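Local coordinates for CADD-like protein of unknown function (PDB 3B5P), which is of unknown function but is an all-helical CADD-like protein, probably related to the haem-oxygenase-like superfamily, at residues M45-I50 / K112-S117; S121-T126 / D216-W221. All blocks are in the same frame, centred on the assembly; numbering follows the deposited sequence. Where two conformers were deposited one is given.

How the contacts relate
From the N terminus the chain first meets contact 1 at the end of helix 38-48, where residues 45-50 wait for the loop 112-117. The 61 residues in between, mostly helical, make the long excursion that this contact closes. Only a few residues later, on helix 118-130, the chain enters contact 2 at 121-126, which closes a second excursion of 89 residues when helix 204-229 returns with 216-221. The two closures therefore follow one another, neither nested nor crossed. They also touch in space: P116 packs on S121, I50 on L124, and the W221 ring on the backbone of Q47 and Y48. Together they tie helix 118-130, at its entry and along its side, to helices 38-48 and 204-229.

Contact 1: M45-I50 / K112-S117; sequences MQQYSI and KNTMPS. With EDO (1,2-ethanediol), chain D.
Two hydrogen bonds from one side-chain amide join Q47 to the loop 112-117. Its NE2 donates to M115 O at 2.9 Å, nearly straight at 173° and with the acceptor in the plane of the amide. OE1 receives S117 N at 2.8 Å, the donor standing above the carbonyl plane, and also bonds T120 OG1. The chain bends at chi2 (-57°), which brings the amide up to the loop; the bonds at OE1 and NE2 then hold it against turning. A leucine in place of Q47 would probably leave M115 O and S117 N without these partners and let the loop shift ahead of helix 118-130.

Van der Waals contacts fill in beside the amide. I50 CD1 makes an apolar contact with P116, 3.8 Å from its CB, while T114 CG2 lies 3.3 Å from Q47 NE2. T114 OG1, bonded to V111 O, approaches Q46 CB at 3.5 Å. The amide of Q46 instead grips a 1,2-ethanediol, probably from the crystallisation liquor, with OE1 2.7 Å from its O1.

S117 is the N-cap of helix 118-130, and its OG also bonds E228 of helix 204-229. The contact thus fastens the end of helix 38-48 to the start of helix 118-130, while M45 and Y48 pack on helix 135-163.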
loop_
_atom_site.group_PDB
_atom_site.type_symbol
_atom_site.label_atom_id
_atom_site.label_comp_id
_atom_site.label_asym_id
_atom_site.label_seq_id
_atom_site.Cartn_x
_atom_site.Cartn_y
_atom_site.Cartn_z
HETATM N N MSE A 45 -12.960 0.248 6.367
HETATM C CA MSE A 45 -12.818 -0.131 4.969
HETATM C C MSE A 45 -12.933 1.066 4.024
HETATM O O MSE A 45 -12.213 1.156 3.028
HETATM C CB MSE A 45 -13.871 -1.185 4.563
HETATM C CG MSE A 45 -13.558 -2.581 5.087
HETATM SE SE MSE A 45 -11.687 -3.145 4.560
HETATM C CE MSE A 45 -11.880 -2.885 2.853
ATOM N N GLN A 46 -13.843 1.958 4.351
ATOM C CA GLN A 46 -14.076 3.143 3.590
ATOM C C GLN A 46 -12.840 4.044 3.628
ATOM O O GLN A 46 -12.438 4.575 2.602
ATOM C CB GLN A 46 -15.293 3.888 4.105
ATOM C CG GLN A 46 -16.634 3.292 3.695
ATOM C CD GLN A 46 -17.827 3.800 4.526
ATOM O OE1 GLN A 46 -17.644 4.467 5.546
ATOM N NE2 GLN A 46 -19.064 3.471 4.078
ATOM N N GLN A 47 -12.269 4.269 4.807
ATOM C CA GLN A 47 -11.048 5.094 4.918
ATOM C C GLN A 47 -9.875 4.396 4.239
ATOM O O GLN A 47 -9.109 5.003 3.485
ATOM C CB GLN A 47 -10.712 5.414 6.390
ATOM C CG GLN A 47 -11.683 6.418 7.029
ATOM C CD GLN A 47 -11.746 7.710 6.265
ATOM O OE1 GLN A 47 -10.709 8.308 6.000
ATOM N NE2 GLN A 47 -12.972 8.180 5.947
ATOM N N TYR A 48 -9.745 3.102 4.462
ATOM C CA TYR A 48 -8.678 2.377 3.810
ATOM C C TYR A 48 -8.689 2.634 2.294
ATOM O O TYR A 48 -7.638 2.862 1.692
ATOM C CB TYR A 48 -8.800 0.881 4.057
ATOM C CG TYR A 48 -7.882 0.091 3.163
ATOM C CD1 TYR A 48 -6.516 0.010 3.423
ATOM C CD2 TYR A 48 -8.380 -0.571 2.053
ATOM C CE1 TYR A 48 -5.672 -0.687 2.548
ATOM C CE2 TYR A 48 -7.558 -1.306 1.209
ATOM C CZ TYR A 48 -6.215 -1.359 1.452
ATOM O OH TYR A 48 -5.431 -2.082 0.569
ATOM N N SER A 49 -9.887 2.568 1.688
ATOM C CA SER A 49 -10.048 2.660 0.253
ATOM C C SER A 49 -9.468 3.909 -0.413
ATOM O O SER A 49 -9.212 3.901 -1.616
ATOM C CB SER A 49 -11.510 2.436 -0.169
ATOM O OG SER A 49 -12.297 3.587 0.014
ATOM N N ILE A 50 -9.217 4.961 0.361
ATOM C CA ILE A 50 -8.697 6.182 -0.180
ATOM C C ILE A 50 -7.225 5.990 -0.624
ATOM O O ILE A 50 -6.754 6.641 -1.570
ATOM C CB ILE A 50 -8.881 7.357 0.854
ATOM C CG1 ILE A 50 -10.370 7.688 0.995
ATOM C CG2 ILE A 50 -8.102 8.584 0.442
ATOM C CD1 ILE A 50 -10.666 8.807 1.980
ATOM N N LYS A 112 -17.207 4.950 -2.635
ATOM C CA LYS A 112 -16.867 5.925 -3.665
ATOM C C LYS A 112 -17.013 7.379 -3.215
ATOM O O LYS A 112 -16.275 8.233 -3.680
ATOM C CB LYS A 112 -17.615 5.636 -4.954
ATOM C CG LYS A 112 -16.998 4.473 -5.679
ATOM C CD LYS A 112 -17.814 4.023 -6.868
ATOM C CE LYS A 112 -17.355 2.666 -7.363
ATOM N NZ LYS A 112 -18.134 2.251 -8.560
ATOM N N ASN A 113 -17.934 7.663 -2.297
ATOM C CA ASN A 113 -18.124 9.065 -1.826
ATOM C C ASN A 113 -17.374 9.420 -0.542
ATOM O O ASN A 113 -17.526 10.519 -0.002
ATOM C CB ASN A 113 -19.626 9.348 -1.631
ATOM C CG ASN A 113 -20.392 9.404 -2.940
ATOM O OD1 ASN A 113 -19.935 9.988 -3.918
ATOM N ND2 ASN A 113 -21.567 8.815 -2.952
ATOM N N THR A 114 -16.562 8.493 -0.047
ATOM C CA THR A 114 -15.852 8.717 1.197
ATOM C C THR A 114 -14.939 9.924 1.177
ATOM O O THR A 114 -14.134 10.082 0.285
ATOM C CB THR A 114 -15.040 7.500 1.603
ATOM O OG1 THR A 114 -15.928 6.366 1.724
ATOM C CG2 THR A 114 -14.300 7.784 2.943
HETATM N N MSE A 115 -15.035 10.741 2.223
HETATM C CA MSE A 115 -14.098 11.832 2.454
HETATM C C MSE A 115 -13.105 11.404 3.540
HETATM O O MSE A 115 -13.440 10.640 4.449
HETATM C CB MSE A 115 -14.859 13.084 2.893
HETATM C CG MSE A 115 -15.614 13.789 1.778
HETATM SE SE MSE A 115 -16.826 15.111 2.525
HETATM C CE MSE A 115 -16.472 16.338 1.109
ATOM N N PRO A 116 -11.870 11.864 3.424
ATOM C CA PRO A 116 -10.847 11.449 4.371
ATOM C C PRO A 116 -11.053 11.925 5.822
ATOM O O PRO A 116 -11.471 13.069 6.081
ATOM C CB PRO A 116 -9.563 11.994 3.766
ATOM C CG PRO A 116 -9.977 13.014 2.769
ATOM C CD PRO A 116 -11.358 12.723 2.345
ATOM N N SER A 117 -10.817 11.020 6.765
ATOM C CA SER A 117 -10.830 11.373 8.178
ATOM C C SER A 117 -9.608 12.216 8.532
ATOM O O SER A 117 -8.773 12.507 7.664
ATOM C CB SER A 117 -10.918 10.126 9.066
ATOM O OG SER A 117 -9.727 9.374 9.088
HETATM C C1 EDO D . -19.441 3.821 7.993
HETATM O O1 EDO D . -19.366 5.197 7.558
HETATM C C2 EDO D . -20.793 3.138 7.806
HETATM O O2 EDO D . -21.252 3.129 6.431
#

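Contact 2: S121-T126 / D216-W221; sequences SKLLRT and DAMQVW
Antiparallel helix-helix packing, without hydrogen bonds between the segments, brings L123 of helix 118-130 against A217 and W221 of helix 204-229. The segment axes approach to 9.6 Å and run at 174° to each other.

L123 carries the contact, its two methyls dividing the work. CD1 reaches the backbone at A217 O, 3.4 Å away, and lies 3.6 Å from A217 CB. CD2 rests over one face of the W221 indole in a CH-pi contact, 4.0 Å from the centroid of the five-membered ring and 24° off its normal. With W221 CG anti to its own N (chi1 176°), the ring is carried to where this methyl meets it; its NE1 bonds T120 OG1.

At one end of the patch, T126 CG2 meets A217 CB at 3.7 Å. The hydroxyl of T126 points back into its own helix and donates to K122 O, which also accepts T126 N from the opposite face of the carbonyl plane. K122, extended, ends at NZ in a salt bridge with E224.

The small A217 lets two side chains of the facing helix settle beside its CB, an arrangement of nearly antiparallel helices consistent with the all-helical bundle of the haem-oxygenase-like clan.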
loop_
_atom_site.group_PDB
_atom_site.type_symbol
_atom_site.label_atom_id
_atom_site.label_comp_id
_atom_site.label_asym_id
_atom_site.label_seq_id
_atom_site.Cartn_x
_atom_site.Cartn_y
_atom_site.Cartn_z
ATOM N N SER A 121 -6.297 12.152 6.213
ATOM C CA SER A 121 -5.765 13.420 5.707
ATOM C C SER A 121 -4.317 13.674 6.153
ATOM O O SER A 121 -3.504 14.192 5.373
ATOM C CB SER A 121 -6.641 14.601 6.128
ATOM O OG SER A 121 -7.855 14.664 5.396
ATOM N N LYS A 122 -4.017 13.361 7.417
ATOM C CA LYS A 122 -2.648 13.329 7.908
ATOM C C LYS A 122 -1.742 12.391 7.117
ATOM O O LYS A 122 -0.646 12.768 6.745
ATOM C CB LYS A 122 -2.608 12.936 9.396
ATOM C CG LYS A 122 -1.207 12.889 10.025
ATOM C CD LYS A 122 -1.277 12.944 11.547
ATOM C CE LYS A 122 -0.122 12.213 12.191
ATOM N NZ LYS A 122 -0.275 12.123 13.676
ATOM N N LEU A 123 -2.176 11.158 6.856
ATOM C CA LEU A 123 -1.347 10.275 6.075
ATOM C C LEU A 123 -1.088 10.901 4.698
ATOM O O LEU A 123 0.040 10.862 4.210
ATOM C CB LEU A 123 -1.965 8.870 5.942
ATOM C CG LEU A 123 -1.140 7.843 5.145
ATOM C CD1 LEU A 123 0.277 7.514 5.724
ATOM C CD2 LEU A 123 -1.927 6.585 5.017
ATOM N N LEU A 124 -2.103 11.483 4.068
ATOM C CA LEU A 124 -1.971 11.979 2.694
ATOM C C LEU A 124 -0.974 13.098 2.618
ATOM O O LEU A 124 -0.162 13.121 1.706
ATOM C CB LEU A 124 -3.326 12.387 2.070
ATOM C CG LEU A 124 -4.311 11.212 1.788
ATOM C CD1 LEU A 124 -5.731 11.675 1.484
ATOM C CD2 LEU A 124 -3.810 10.342 0.663
ATOM N N ARG A 125 -1.079 14.067 3.539
ATOM C CA ARG A 125 -0.119 15.169 3.659
ATOM C C ARG A 125 1.343 14.722 3.848
ATOM O O ARG A 125 2.225 15.231 3.175
ATOM C CB ARG A 125 -0.477 16.107 4.823
ATOM C CG ARG A 125 -1.745 16.918 4.635
ATOM C CD ARG A 125 -1.784 18.138 5.621
ATOM N NE ARG A 125 -1.556 17.706 6.999
ATOM C CZ ARG A 125 -2.506 17.272 7.828
ATOM N NH1 ARG A 125 -3.792 17.237 7.449
ATOM N NH2 ARG A 125 -2.157 16.875 9.050
ATOM N N THR A 126 1.577 13.826 4.797
ATOM C CA THR A 126 2.882 13.208 5.031
ATOM C C THR A 126 3.440 12.561 3.777
ATOM O O THR A 126 4.534 12.906 3.368
ATOM C CB THR A 126 2.781 12.122 6.122
ATOM O OG1 THR A 126 2.194 12.704 7.284
ATOM C CG2 THR A 126 4.127 11.487 6.476
ATOM N N ASP A 216 6.449 4.226 8.946
ATOM C CA ASP A 216 6.068 4.991 10.115
ATOM C C ASP A 216 4.709 5.657 9.928
ATOM O O ASP A 216 3.834 5.507 10.779
ATOM C CB ASP A 216 7.142 6.078 10.472
ATOM C CG ASP A 216 8.390 5.502 11.168
ATOM O OD1 ASP A 216 8.395 4.312 11.552
ATOM O OD2 ASP A 216 9.388 6.260 11.319
ATOM N N ALA A 217 4.558 6.404 8.827
ATOM C CA ALA A 217 3.323 7.112 8.476
ATOM C C ALA A 217 2.152 6.170 8.352
ATOM O O ALA A 217 1.050 6.421 8.874
ATOM C CB ALA A 217 3.510 7.891 7.189
HETATM N N MSE A 218 2.408 5.050 7.700
HETATM C CA MSE A 218 1.387 4.031 7.532
HETATM C C MSE A 218 0.965 3.389 8.842
HETATM O O MSE A 218 -0.222 3.251 9.077
HETATM C CB MSE A 218 1.856 2.961 6.568
HETATM C CG MSE A 218 1.751 3.387 5.083
HETATM SE SE MSE A 218 2.500 1.999 3.931
HETATM C CE MSE A 218 1.245 2.020 2.499
ATOM N N GLN A 219 1.915 3.001 9.696
ATOM C CA GLN A 219 1.582 2.454 11.010
ATOM C C GLN A 219 0.793 3.448 11.906
ATOM O O GLN A 219 -0.177 3.089 12.563
ATOM C CB GLN A 219 2.846 2.018 11.748
ATOM C CG GLN A 219 2.577 1.675 13.226
ATOM C CD GLN A 219 3.482 0.582 13.764
ATOM O OE1 GLN A 219 3.405 -0.579 13.336
ATOM N NE2 GLN A 219 4.268 0.924 14.766
ATOM N N VAL A 220 1.245 4.689 11.929
ATOM C CA VAL A 220 0.549 5.755 12.644
ATOM C C VAL A 220 -0.902 5.849 12.163
ATOM O O VAL A 220 -1.812 5.992 12.965
ATOM C CB VAL A 220 1.271 7.118 12.461
ATOM C CG1 VAL A 220 0.378 8.276 12.864
ATOM C CG2 VAL A 220 2.587 7.144 13.247
ATOM N N TRP A 221 -1.115 5.720 10.859
ATOM C CA TRP A 221 -2.464 5.757 10.308
ATOM C C TRP A 221 -3.368 4.641 10.847
ATOM O O TRP A 221 -4.456 4.944 11.314
ATOM C CB TRP A 221 -2.439 5.864 8.760
ATOM C CG TRP A 221 -3.776 5.816 8.137
ATOM C CD1 TRP A 221 -4.642 6.868 7.912
ATOM C CD2 TRP A 221 -4.441 4.657 7.672
ATOM N NE1 TRP A 221 -5.774 6.418 7.311
ATOM C CE2 TRP A 221 -5.690 5.065 7.161
ATOM C CE3 TRP A 221 -4.103 3.296 7.624
ATOM C CZ2 TRP A 221 -6.610 4.161 6.619
ATOM C CZ3 TRP A 221 -5.025 2.402 7.116
ATOM C CH2 TRP A 221 -6.254 2.835 6.601
#